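Local coordinates for CRISPR-associated protein, Cse2 family (Thermobifida fusca, PDB 4H79) that probably binds nucleic acid as the CasB (Cse2) subunit of the type I-E CRISPR interference complex Cascade, at residues R24-Q29 and H108-G113; D67-D72 and V83-A88; A96-S101 and E153-L158; G115-R120 and I163-G168. All blocks are in the same frame, centred on the assembly; numbering follows the deposited sequence.

Contact 1: R24-Q29 and H108-G113; sequences RVREIQ and HQRGWG. With EDO (1,2-ethanediol), chain C; EDO (1,2-ethanediol), chain B.
Gln29 and His108 meet through two hydrogen bonds that pair a side-chain amide with a backbone. His108 N donates a hydrogen bond to Gln29 OE1 at 3.0 Å, and Gln29 NE2 donates one to His108 O at 3.1 Å. Both bonds are nearly straight, at 165° and 166°, and each acceptor is used on a lone pair in its carbonyl plane. The amide of Gln29 is therefore fixed in its rotation. Without the amide, as with a leucine here, the backbone N and O of His108 would probably lose both of these mates, removing this tie between loop and helix. Beside the amide, Val25 CG1 lies 3.4 Å from His108 CB, and the valine side chain covers one face of the imidazole. With CG anti to the backbone N (chi1 163°), His108 puts the ring with one face under Val25 and an edge near Arg26 CG. Asp22 then holds both His108 NE2 and Arg26 NE. Farther out, one water accepts from Arg26 NH2 at 2.6 Å and from Arg110 NH1 at 2.9 Å, while Arg110 NE forms a salt bridge with Asp166. A 1,2-ethanediol, probably from the crystallisation liquor, accepts from Arg110 N and donates to His108 O. The arrangement is that of a loop docked on a helix: residues 108-113, with a type II turn from Gln109 to Trp112, are fastened to helix 16-33 by a bidentate glutamine.

Contact 2: D67-D72 and V83-A88; sequences DRFYAD and VAENSA
Phe69 and Tyr70 bring the short helix 67-71 against helix 80-99, in a helix-helix contact near one end of this all-helical Cse2 fold. The two short segments run roughly antiparallel, at 141°, with their axes 12.2 Å apart. Large side chains on one helix bridge that gap to mostly small ones on the other. Phe69 is the buried one. Its CG stands anti to the backbone N (chi1 176°), which sends the ring straight across. The leading atom, CZ, reaches Ala84 CB at 4.0 Å, with CE1 near Ala88 on the next turn. On the other flank Phe69 CE2 touches Glu85 CG at 3.9 Å, so the aliphatic part of the glutamate packs against the ring. Trp16 and Phe20 of helix 16-33 add further aromatic contacts to Phe69. Tyr70 lies on the exposed side. Phe69 CD2 sits over the centre of one face of the tyrosine ring, which backs it as it reaches toward Glu85. The Glu85 chain is extended beyond CG and carries its carboxylate to the edge of that ring, the two planes 87° apart. There Tyr70 OH donates to Glu85 OE2 in a very short hydrogen bond of 2.5 Å.

Contact 3: A96-S101 and E153-L158; sequences AIHQQS and EIVTLL
His98 rests against Val155 and Leu158 where the end of helix 80-99 meets helix 144-160. The CA atoms of His98 and Val155 are 6.1 Å apart, a close approach of the two backbones. The histidine has CG anti to the backbone N (chi1 -157°), and this swings the imidazole over to the other helix. Val155 CG1 is likewise anti to its own N, with chi1 at 164°. That methyl meets the base of the histidine, 3.6 Å from His98 CB and 3.7 Å from His98 CG. Farther along, the backbone O of Val155 lies over one face of the ring. The far end of the imidazole reaches the next turn, where His98 NE2 is 3.9 Å from Leu158 CB. The contacts made here by the ring are van der Waals ones. Its nitrogens look elsewhere: ND1 bonds to the hydroxyl of Tyr167, and NE2 has a weak bond with the carbonyl of Ile163. The Tyr167 bond, with the weak one to Ile163, probably limits the rotation of the ring. Ile97 closes the other flank more loosely, its CG2 4.5 Å from Val155 CG1. The result is a buried helix-helix interface in an all-helical fold, with a histidine that also ties in both the chain before helix 167-176 and the first residue of that helix.

Contact 4: G115-R120 and I163-G168; sequences GEAVRR and IPLDYG
Ala117 and Ile163 join helix 114-119 to the extended linker that leads into helix 167-176, in the hydrophobic core of the helical fold. Ala117 is the small residue in the middle. Its CB lies 3.7 Å from Ile163 CG2 and 3.9 Å from Leu165 CD1, so two branched side chains of the linker converge on one methyl. Pro164 lies between them in sequence and its CB points away from the helix, while its carbonyl O comes within 3.9 Å of Ala117 CB. Ile163 uses both of its branches. CG2 is anti to the backbone N and meets Ala117. CG1 (chi1 -61°) carries CD1 to Arg120, where it touches CB at 3.6 Å. Arg120 adds this aliphatic root, and the rest of its chain leads away. Cut back to alanine, Ile163 would lose both branches, which is likely to open a gap beside Ala117 and remove the CD1 contact on Arg120 CB. Leu158 of helix 144-160 packs on both Ala117 and Ile163, bringing a third element into the contact. At the far end of the linker Asp166 takes the N-cap position, its OD1 bonded to the backbone N of Leu169. The contact is apolar packing of a helix on an extended interhelical segment, which runs into an Asp N-cap at the start of helix 167-176, in an all-helical fold.

In the fold
Contacts 1, 3 and 4 cluster, with centres 11 to 13 Å apart, and segment 163-168 connects them. Arg110 NE of contact 1 forms a salt bridge of 2.8 Å with Asp166 OD2 of contact 4. His98 ND1 of contact 3 lies 2.7 Å from Tyr167 OH of contact 4, a probable hydrogen bond. Contact 2 stands apart, its centre about 23 Å from those of contacts 3 and 4. It reaches contact 1 through the salt bridge between Arg68 NH1 and Glu27 OE2 (2.7 Å). Helix 80-99 serves both contacts 2 and 3, which lie on opposite sides of the chain's centre. The 1,2-ethanediol molecules bound at contact 1 are probably from the crystallisation liquor.

Contact 1: R24-Q29 and H108-G113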
# COMPACT_ATOMS: atom_id res chain seq x y z
N ARG A 24 -1.74 -12.04 2.71
CA ARG A 24 -2.32 -11.64 3.97
C ARG A 24 -3.54 -10.68 3.75
O ARG A 24 -4.57 -10.81 4.41
CB ARG A 24 -1.25 -10.94 4.83
CG ARG A 24 -1.80 -10.58 6.24
CD ARG A 24 -1.92 -11.86 7.10
NE ARG A 24 -2.57 -11.52 8.38
CZ ARG A 24 -3.82 -11.81 8.70
NH1 ARG A 24 -4.56 -12.52 7.87
NH2 ARG A 24 -4.32 -11.40 9.86
N VAL A 25 -3.42 -9.69 2.86
CA VAL A 25 -4.53 -8.74 2.59
C VAL A 25 -5.68 -9.53 1.96
O VAL A 25 -6.86 -9.27 2.29
CB VAL A 25 -4.07 -7.63 1.62
CG1 VAL A 25 -5.24 -6.86 1.07
CG2 VAL A 25 -3.03 -6.71 2.26
N ARG A 26 -5.40 -10.51 1.07
CA ARG A 26 -6.51 -11.29 0.47
C ARG A 26 -7.31 -12.00 1.57
O ARG A 26 -8.55 -12.09 1.48
CB ARG A 26 -6.02 -12.38 -0.51
CG ARG A 26 -5.54 -11.84 -1.85
CD ARG A 26 -5.01 -13.07 -2.65
NE ARG A 26 -4.44 -12.72 -3.92
CZ ARG A 26 -5.08 -12.94 -5.07
NH1 ARG A 26 -6.30 -13.47 -5.02
NH2 ARG A 26 -4.53 -12.64 -6.26
N GLU A 27 -6.60 -12.57 2.57
CA GLU A 27 -7.23 -13.26 3.68
C GLU A 27 -8.11 -12.32 4.45
O GLU A 27 -9.28 -12.65 4.72
CB GLU A 27 -6.18 -13.92 4.64
CG GLU A 27 -5.60 -15.17 4.00
CD GLU A 27 -4.24 -15.52 4.61
OE1 GLU A 27 -3.83 -14.82 5.57
OE2 GLU A 27 -3.59 -16.49 4.14
N ILE A 28 -7.58 -11.16 4.85
CA ILE A 28 -8.36 -10.22 5.64
C ILE A 28 -9.54 -9.69 4.79
O ILE A 28 -10.66 -9.53 5.28
CB ILE A 28 -7.49 -9.06 6.08
CG1 ILE A 28 -6.39 -9.57 7.06
CG2 ILE A 28 -8.34 -8.04 6.81
CD1 ILE A 28 -5.34 -8.48 7.41
N GLN A 29 -9.26 -9.42 3.52
CA GLN A 29 -10.27 -8.88 2.63
C GLN A 29 -11.46 -9.86 2.47
O GLN A 29 -12.65 -9.44 2.50
CB GLN A 29 -9.65 -8.61 1.22
CG GLN A 29 -10.66 -8.06 0.20
CD GLN A 29 -9.90 -7.43 -0.98
OE1 GLN A 29 -9.90 -6.23 -1.10
NE2 GLN A 29 -9.24 -8.24 -1.84
N HIS A 108 -8.28 -4.13 -2.58
CA HIS A 108 -7.03 -4.70 -3.04
C HIS A 108 -7.26 -5.58 -4.28
O HIS A 108 -7.96 -6.60 -4.18
CB HIS A 108 -6.33 -5.51 -1.91
CG HIS A 108 -5.28 -6.44 -2.41
ND1 HIS A 108 -4.12 -6.01 -3.05
CD2 HIS A 108 -5.24 -7.84 -2.42
CE1 HIS A 108 -3.39 -7.10 -3.46
NE2 HIS A 108 -4.06 -8.23 -3.07
N GLN A 109 -6.72 -5.18 -5.44
CA GLN A 109 -6.82 -5.96 -6.69
C GLN A 109 -5.48 -5.92 -7.36
O GLN A 109 -4.90 -4.82 -7.51
CB GLN A 109 -7.91 -5.42 -7.64
CG GLN A 109 -9.30 -5.58 -7.03
CD GLN A 109 -10.44 -5.08 -7.93
OE1 GLN A 109 -10.37 -5.26 -9.12
NE2 GLN A 109 -11.50 -4.49 -7.34
N ARG A 110 -4.98 -7.11 -7.75
CA ARG A 110 -3.70 -7.22 -8.41
C ARG A 110 -3.70 -6.44 -9.71
O ARG A 110 -4.71 -6.41 -10.44
CB ARG A 110 -3.35 -8.69 -8.76
CG ARG A 110 -3.11 -9.58 -7.53
CD ARG A 110 -1.97 -9.12 -6.61
NE ARG A 110 -0.74 -8.78 -7.31
CZ ARG A 110 -0.01 -9.66 -7.95
NH1 ARG A 110 -0.35 -10.92 -7.95
NH2 ARG A 110 1.07 -9.29 -8.58
N GLY A 111 -2.54 -5.85 -10.02
CA GLY A 111 -2.34 -5.21 -11.34
C GLY A 111 -2.68 -3.73 -11.32
O GLY A 111 -2.42 -3.04 -12.28
N TRP A 112 -3.27 -3.22 -10.21
CA TRP A 112 -3.54 -1.76 -10.08
C TRP A 112 -2.35 -0.99 -9.48
O TRP A 112 -2.16 -0.94 -8.22
CB TRP A 112 -4.78 -1.54 -9.21
CG TRP A 112 -6.03 -1.79 -9.97
CD1 TRP A 112 -6.67 -3.01 -10.22
CD2 TRP A 112 -6.81 -0.77 -10.70
NE1 TRP A 112 -7.80 -2.80 -11.01
CE2 TRP A 112 -7.94 -1.48 -11.31
CE3 TRP A 112 -6.70 0.62 -10.86
CZ2 TRP A 112 -8.92 -0.80 -12.07
CZ3 TRP A 112 -7.65 1.29 -11.64
CH2 TRP A 112 -8.76 0.60 -12.22
N GLY A 113 -1.55 -0.37 -10.34
CA GLY A 113 -0.39 0.45 -9.89
C GLY A 113 -0.91 1.77 -9.30
O GLY A 113 -2.03 2.23 -9.66
C1 EDO C . -6.44 -9.63 -5.61
O1 EDO C . -6.55 -9.36 -7.03
C2 EDO C . -7.77 -10.11 -5.05
O2 EDO C . -8.69 -9.03 -5.23
C1 EDO B . -5.97 -1.31 -14.16
O1 EDO B . -5.17 -2.48 -13.94
C2 EDO B . -5.32 -0.44 -15.22
O2 EDO B . -4.33 0.40 -14.60
O HOH W 1 -1.97 -12.66 -6.25

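Contact 2: D67-D72 and V83-A88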
# COMPACT_ATOMS: atom_id res chain seq x y z
N ASP A 67 4.61 -16.29 10.57
CA ASP A 67 5.88 -17.01 10.23
C ASP A 67 6.04 -17.13 8.71
O ASP A 67 7.17 -17.28 8.22
CB ASP A 67 5.91 -18.40 10.91
CG ASP A 67 4.59 -19.15 10.77
OD1 ASP A 67 3.51 -18.63 11.14
OD2 ASP A 67 4.65 -20.28 10.29
N ARG A 68 4.93 -17.03 7.96
CA ARG A 68 5.03 -17.16 6.49
C ARG A 68 5.87 -16.03 5.91
O ARG A 68 6.57 -16.24 4.91
CB ARG A 68 3.64 -17.19 5.83
CG ARG A 68 2.84 -18.46 6.17
CD ARG A 68 1.43 -18.36 5.60
NE ARG A 68 0.75 -17.21 6.20
CZ ARG A 68 -0.42 -16.70 5.78
NH1 ARG A 68 -1.06 -17.23 4.76
NH2 ARG A 68 -0.96 -15.65 6.40
N PHE A 69 5.82 -14.86 6.53
CA PHE A 69 6.61 -13.68 6.11
C PHE A 69 8.11 -13.91 6.26
O PHE A 69 8.91 -13.53 5.36
CB PHE A 69 6.15 -12.43 6.91
CG PHE A 69 6.95 -11.18 6.64
CD1 PHE A 69 6.72 -10.38 5.50
CD2 PHE A 69 7.89 -10.77 7.53
CE1 PHE A 69 7.46 -9.22 5.29
CE2 PHE A 69 8.63 -9.61 7.33
CZ PHE A 69 8.43 -8.83 6.20
N TYR A 70 8.51 -14.53 7.39
CA TYR A 70 9.95 -14.75 7.71
C TYR A 70 10.50 -15.98 7.02
O TYR A 70 11.70 -16.05 6.74
CB TYR A 70 10.18 -14.85 9.24
CG TYR A 70 9.69 -13.59 9.94
CD1 TYR A 70 10.50 -12.44 9.96
CD2 TYR A 70 8.41 -13.51 10.54
CE1 TYR A 70 10.07 -11.29 10.57
CE2 TYR A 70 7.99 -12.34 11.16
CZ TYR A 70 8.84 -11.23 11.15
OH TYR A 70 8.52 -10.03 11.72
N ALA A 71 9.63 -16.96 6.75
CA ALA A 71 10.10 -18.31 6.36
C ALA A 71 10.75 -18.36 4.97
O ALA A 71 11.59 -19.21 4.72
CB ALA A 71 8.96 -19.32 6.42
N ASP A 72 10.31 -17.49 4.06
CA ASP A 72 10.86 -17.46 2.72
C ASP A 72 11.87 -16.32 2.50
O ASP A 72 12.39 -16.18 1.41
CB ASP A 72 9.72 -17.42 1.67
CG ASP A 72 9.37 -18.80 1.12
OD1 ASP A 72 10.00 -19.82 1.50
OD2 ASP A 72 8.45 -18.86 0.29
N VAL A 83 13.01 -2.63 7.64
CA VAL A 83 12.39 -1.83 6.59
C VAL A 83 11.27 -2.68 5.94
O VAL A 83 10.19 -2.18 5.71
CB VAL A 83 13.40 -1.30 5.56
CG1 VAL A 83 12.67 -0.65 4.40
CG2 VAL A 83 14.35 -0.28 6.22
N ALA A 84 11.55 -3.96 5.66
CA ALA A 84 10.54 -4.87 5.09
C ALA A 84 9.34 -5.02 6.01
O ALA A 84 8.19 -5.01 5.54
CB ALA A 84 11.16 -6.22 4.82
N GLU A 85 9.60 -5.18 7.32
CA GLU A 85 8.50 -5.26 8.31
C GLU A 85 7.69 -3.96 8.34
O GLU A 85 6.43 -3.96 8.34
CB GLU A 85 9.05 -5.52 9.69
CG GLU A 85 9.58 -6.91 9.91
CD GLU A 85 10.16 -7.09 11.31
OE1 GLU A 85 10.56 -6.11 11.99
OE2 GLU A 85 10.25 -8.24 11.76
N ASN A 86 8.41 -2.84 8.36
CA ASN A 86 7.74 -1.54 8.28
C ASN A 86 6.93 -1.31 6.97
O ASN A 86 5.79 -0.76 6.99
CB ASN A 86 8.75 -0.42 8.52
CG ASN A 86 8.07 0.91 8.80
OD1 ASN A 86 6.98 0.98 9.44
ND2 ASN A 86 8.68 1.97 8.31
N SER A 87 7.48 -1.75 5.85
CA SER A 87 6.77 -1.68 4.57
C SER A 87 5.48 -2.48 4.59
O SER A 87 4.47 -1.98 4.09
CB SER A 87 7.67 -2.12 3.42
OG SER A 87 8.83 -1.30 3.37
N ALA A 88 5.53 -3.70 5.11
CA ALA A 88 4.32 -4.54 5.28
C ALA A 88 3.32 -3.87 6.21
O ALA A 88 2.09 -3.84 5.95
CB ALA A 88 4.65 -5.92 5.84

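Contact 3: A96-S101 and E153-L158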
# COMPACT_ATOMS: atom_id res chain seq x y z
N ALA A 96 -6.32 -1.12 5.33
CA ALA A 96 -7.41 -1.01 6.34
C ALA A 96 -8.19 0.29 6.21
O ALA A 96 -9.40 0.33 6.38
CB ALA A 96 -6.81 -1.13 7.75
N ILE A 97 -7.47 1.37 5.94
CA ILE A 97 -8.12 2.68 5.71
C ILE A 97 -8.90 2.64 4.41
O ILE A 97 -10.08 3.04 4.36
CB ILE A 97 -7.02 3.77 5.60
CG1 ILE A 97 -6.38 4.00 6.98
CG2 ILE A 97 -7.66 5.10 5.10
CD1 ILE A 97 -5.07 4.74 6.87
N HIS A 98 -8.29 2.05 3.36
CA HIS A 98 -8.93 1.96 2.01
C HIS A 98 -10.20 1.16 1.99
O HIS A 98 -11.23 1.57 1.40
CB HIS A 98 -7.86 1.30 1.05
CG HIS A 98 -8.10 1.62 -0.39
ND1 HIS A 98 -7.19 1.36 -1.35
CD2 HIS A 98 -9.27 2.11 -1.04
CE1 HIS A 98 -7.73 1.71 -2.58
NE2 HIS A 98 -9.00 2.17 -2.37
N GLN A 99 -10.20 0.01 2.68
CA GLN A 99 -11.36 -0.93 2.66
C GLN A 99 -12.55 -0.51 3.55
O GLN A 99 -13.69 -0.91 3.30
CB GLN A 99 -10.90 -2.35 3.06
CG GLN A 99 -11.95 -3.44 2.77
CD GLN A 99 -12.20 -3.60 1.25
OE1 GLN A 99 -11.28 -3.97 0.50
NE2 GLN A 99 -13.41 -3.30 0.79
N GLN A 100 -12.33 0.38 4.52
CA GLN A 100 -13.33 0.62 5.55
C GLN A 100 -14.67 1.08 4.94
O GLN A 100 -14.72 2.05 4.14
CB GLN A 100 -12.84 1.67 6.57
CG GLN A 100 -13.91 1.97 7.66
CD GLN A 100 -13.45 3.04 8.63
OE1 GLN A 100 -12.65 3.94 8.27
NE2 GLN A 100 -13.99 3.02 9.84
N SER A 101 -15.74 0.35 5.32
CA SER A 101 -17.12 0.62 4.88
C SER A 101 -17.30 0.50 3.36
O SER A 101 -18.25 1.04 2.80
CB SER A 101 -17.59 2.02 5.31
OG SER A 101 -17.43 2.15 6.71
N GLU A 153 -3.09 10.15 2.47
CA GLU A 153 -3.93 11.21 1.84
C GLU A 153 -4.43 10.74 0.47
O GLU A 153 -5.57 10.97 0.10
CB GLU A 153 -3.18 12.55 1.68
CG GLU A 153 -2.72 13.15 3.02
CD GLU A 153 -1.79 14.38 2.85
OE1 GLU A 153 -1.43 14.76 1.68
OE2 GLU A 153 -1.40 15.01 3.88
N ILE A 154 -3.55 10.08 -0.29
CA ILE A 154 -3.89 9.59 -1.63
C ILE A 154 -4.90 8.44 -1.52
O ILE A 154 -5.89 8.41 -2.24
CB ILE A 154 -2.64 9.07 -2.38
CG1 ILE A 154 -1.60 10.24 -2.67
CG2 ILE A 154 -3.07 8.36 -3.64
CD1 ILE A 154 -2.16 11.29 -3.61
N VAL A 155 -4.67 7.50 -0.62
CA VAL A 155 -5.56 6.33 -0.51
C VAL A 155 -6.95 6.78 -0.04
O VAL A 155 -7.96 6.22 -0.43
CB VAL A 155 -4.95 5.33 0.57
CG1 VAL A 155 -5.93 4.30 1.05
CG2 VAL A 155 -3.70 4.64 -0.00
N THR A 156 -7.01 7.80 0.81
CA THR A 156 -8.31 8.35 1.22
C THR A 156 -9.12 8.78 -0.03
O THR A 156 -10.36 8.58 -0.11
CB THR A 156 -8.10 9.51 2.20
OG1 THR A 156 -7.47 9.00 3.39
CG2 THR A 156 -9.38 10.05 2.65
N LEU A 157 -8.42 9.43 -0.97
CA LEU A 157 -9.08 9.91 -2.20
C LEU A 157 -9.46 8.72 -3.08
O LEU A 157 -10.55 8.68 -3.63
CB LEU A 157 -8.19 10.91 -2.99
CG LEU A 157 -7.83 12.22 -2.27
CD1 LEU A 157 -6.80 12.97 -3.13
CD2 LEU A 157 -9.04 13.15 -2.01
N LEU A 158 -8.55 7.73 -3.19
CA LEU A 158 -8.90 6.53 -3.96
C LEU A 158 -10.13 5.82 -3.37
O LEU A 158 -10.97 5.31 -4.15
CB LEU A 158 -7.73 5.53 -3.99
CG LEU A 158 -6.45 6.02 -4.66
CD1 LEU A 158 -5.37 4.90 -4.56
CD2 LEU A 158 -6.73 6.38 -6.19

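Contact 4: G115-R120 and I163-G168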
# COMPACT_ATOMS: atom_id res chain seq x y z
N GLY A 115 0.14 4.92 -9.76
CA GLY A 115 0.04 6.00 -10.78
C GLY A 115 -1.27 5.84 -11.59
O GLY A 115 -2.03 6.82 -11.79
N GLU A 116 -1.56 4.60 -12.03
CA GLU A 116 -2.81 4.32 -12.78
C GLU A 116 -4.03 4.65 -11.92
O GLU A 116 -5.01 5.21 -12.43
CB GLU A 116 -2.92 2.86 -13.19
CG GLU A 116 -1.87 2.46 -14.23
CD GLU A 116 -0.52 1.95 -13.60
OE1 GLU A 116 -0.07 2.34 -12.46
OE2 GLU A 116 0.12 1.15 -14.29
N ALA A 117 -4.01 4.24 -10.65
CA ALA A 117 -5.16 4.50 -9.74
C ALA A 117 -5.36 5.97 -9.56
O ALA A 117 -6.51 6.49 -9.63
CB ALA A 117 -4.93 3.80 -8.38
N VAL A 118 -4.28 6.67 -9.28
CA VAL A 118 -4.41 8.15 -9.03
C VAL A 118 -4.95 8.88 -10.31
O VAL A 118 -5.76 9.80 -10.23
CB VAL A 118 -3.02 8.74 -8.60
CG1 VAL A 118 -3.04 10.28 -8.67
CG2 VAL A 118 -2.70 8.25 -7.17
N ARG A 119 -4.50 8.46 -11.47
CA ARG A 119 -4.95 9.09 -12.74
C ARG A 119 -6.50 8.99 -12.90
O ARG A 119 -7.12 9.90 -13.45
CB ARG A 119 -4.25 8.44 -13.94
CG ARG A 119 -4.57 9.20 -15.26
CD ARG A 119 -4.01 10.62 -15.14
NE ARG A 119 -4.43 11.57 -16.20
CZ ARG A 119 -3.80 11.81 -17.36
NH1 ARG A 119 -2.72 11.15 -17.70
NH2 ARG A 119 -4.28 12.72 -18.23
N ARG A 120 -7.13 7.94 -12.35
CA ARG A 120 -8.62 7.74 -12.44
C ARG A 120 -9.36 8.79 -11.65
O ARG A 120 -10.54 9.00 -11.83
CB ARG A 120 -9.06 6.34 -11.93
CG ARG A 120 -8.50 5.16 -12.73
CD ARG A 120 -8.58 5.42 -14.18
NE ARG A 120 -8.18 4.20 -14.89
CZ ARG A 120 -9.02 3.27 -15.32
NH1 ARG A 120 -10.32 3.43 -15.16
NH2 ARG A 120 -8.56 2.21 -15.95
N ILE A 163 -11.65 3.24 -6.08
CA ILE A 163 -10.61 2.73 -6.98
C ILE A 163 -9.68 1.80 -6.16
O ILE A 163 -9.05 2.27 -5.17
CB ILE A 163 -9.77 3.92 -7.53
CG1 ILE A 163 -10.69 4.88 -8.33
CG2 ILE A 163 -8.60 3.44 -8.45
CD1 ILE A 163 -10.09 6.33 -8.43
N PRO A 164 -9.47 0.57 -6.63
CA PRO A 164 -8.64 -0.40 -5.94
C PRO A 164 -7.14 -0.13 -6.17
O PRO A 164 -6.73 0.59 -7.09
CB PRO A 164 -9.05 -1.73 -6.62
CG PRO A 164 -9.41 -1.34 -8.00
CD PRO A 164 -10.05 0.01 -7.88
N LEU A 165 -6.31 -0.75 -5.35
CA LEU A 165 -4.89 -0.72 -5.52
C LEU A 165 -4.29 -2.14 -5.30
O LEU A 165 -4.83 -2.96 -4.57
CB LEU A 165 -4.35 0.27 -4.50
CG LEU A 165 -3.03 0.91 -4.55
CD1 LEU A 165 -2.88 1.70 -5.88
CD2 LEU A 165 -2.94 1.84 -3.26
N ASP A 166 -3.16 -2.43 -5.94
CA ASP A 166 -2.46 -3.70 -5.69
C ASP A 166 -1.54 -3.53 -4.50
O ASP A 166 -0.42 -2.93 -4.62
CB ASP A 166 -1.65 -4.09 -6.93
CG ASP A 166 -0.95 -5.41 -6.76
OD1 ASP A 166 -0.65 -5.85 -5.60
OD2 ASP A 166 -0.67 -6.00 -7.84
N TYR A 167 -2.00 -3.98 -3.32
CA TYR A 167 -1.20 -3.83 -2.07
C TYR A 167 0.07 -4.68 -2.00
O TYR A 167 1.06 -4.29 -1.32
CB TYR A 167 -2.07 -4.03 -0.82
CG TYR A 167 -2.82 -2.71 -0.58
CD1 TYR A 167 -2.22 -1.65 0.18
CD2 TYR A 167 -4.10 -2.49 -1.15
CE1 TYR A 167 -2.92 -0.42 0.34
CE2 TYR A 167 -4.81 -1.27 -1.00
CZ TYR A 167 -4.19 -0.23 -0.26
OH TYR A 167 -4.84 0.98 -0.08
N GLY A 168 0.08 -5.82 -2.72
CA GLY A 168 1.36 -6.63 -2.88
C GLY A 168 2.40 -5.80 -3.62
O GLY A 168 3.58 -5.67 -3.19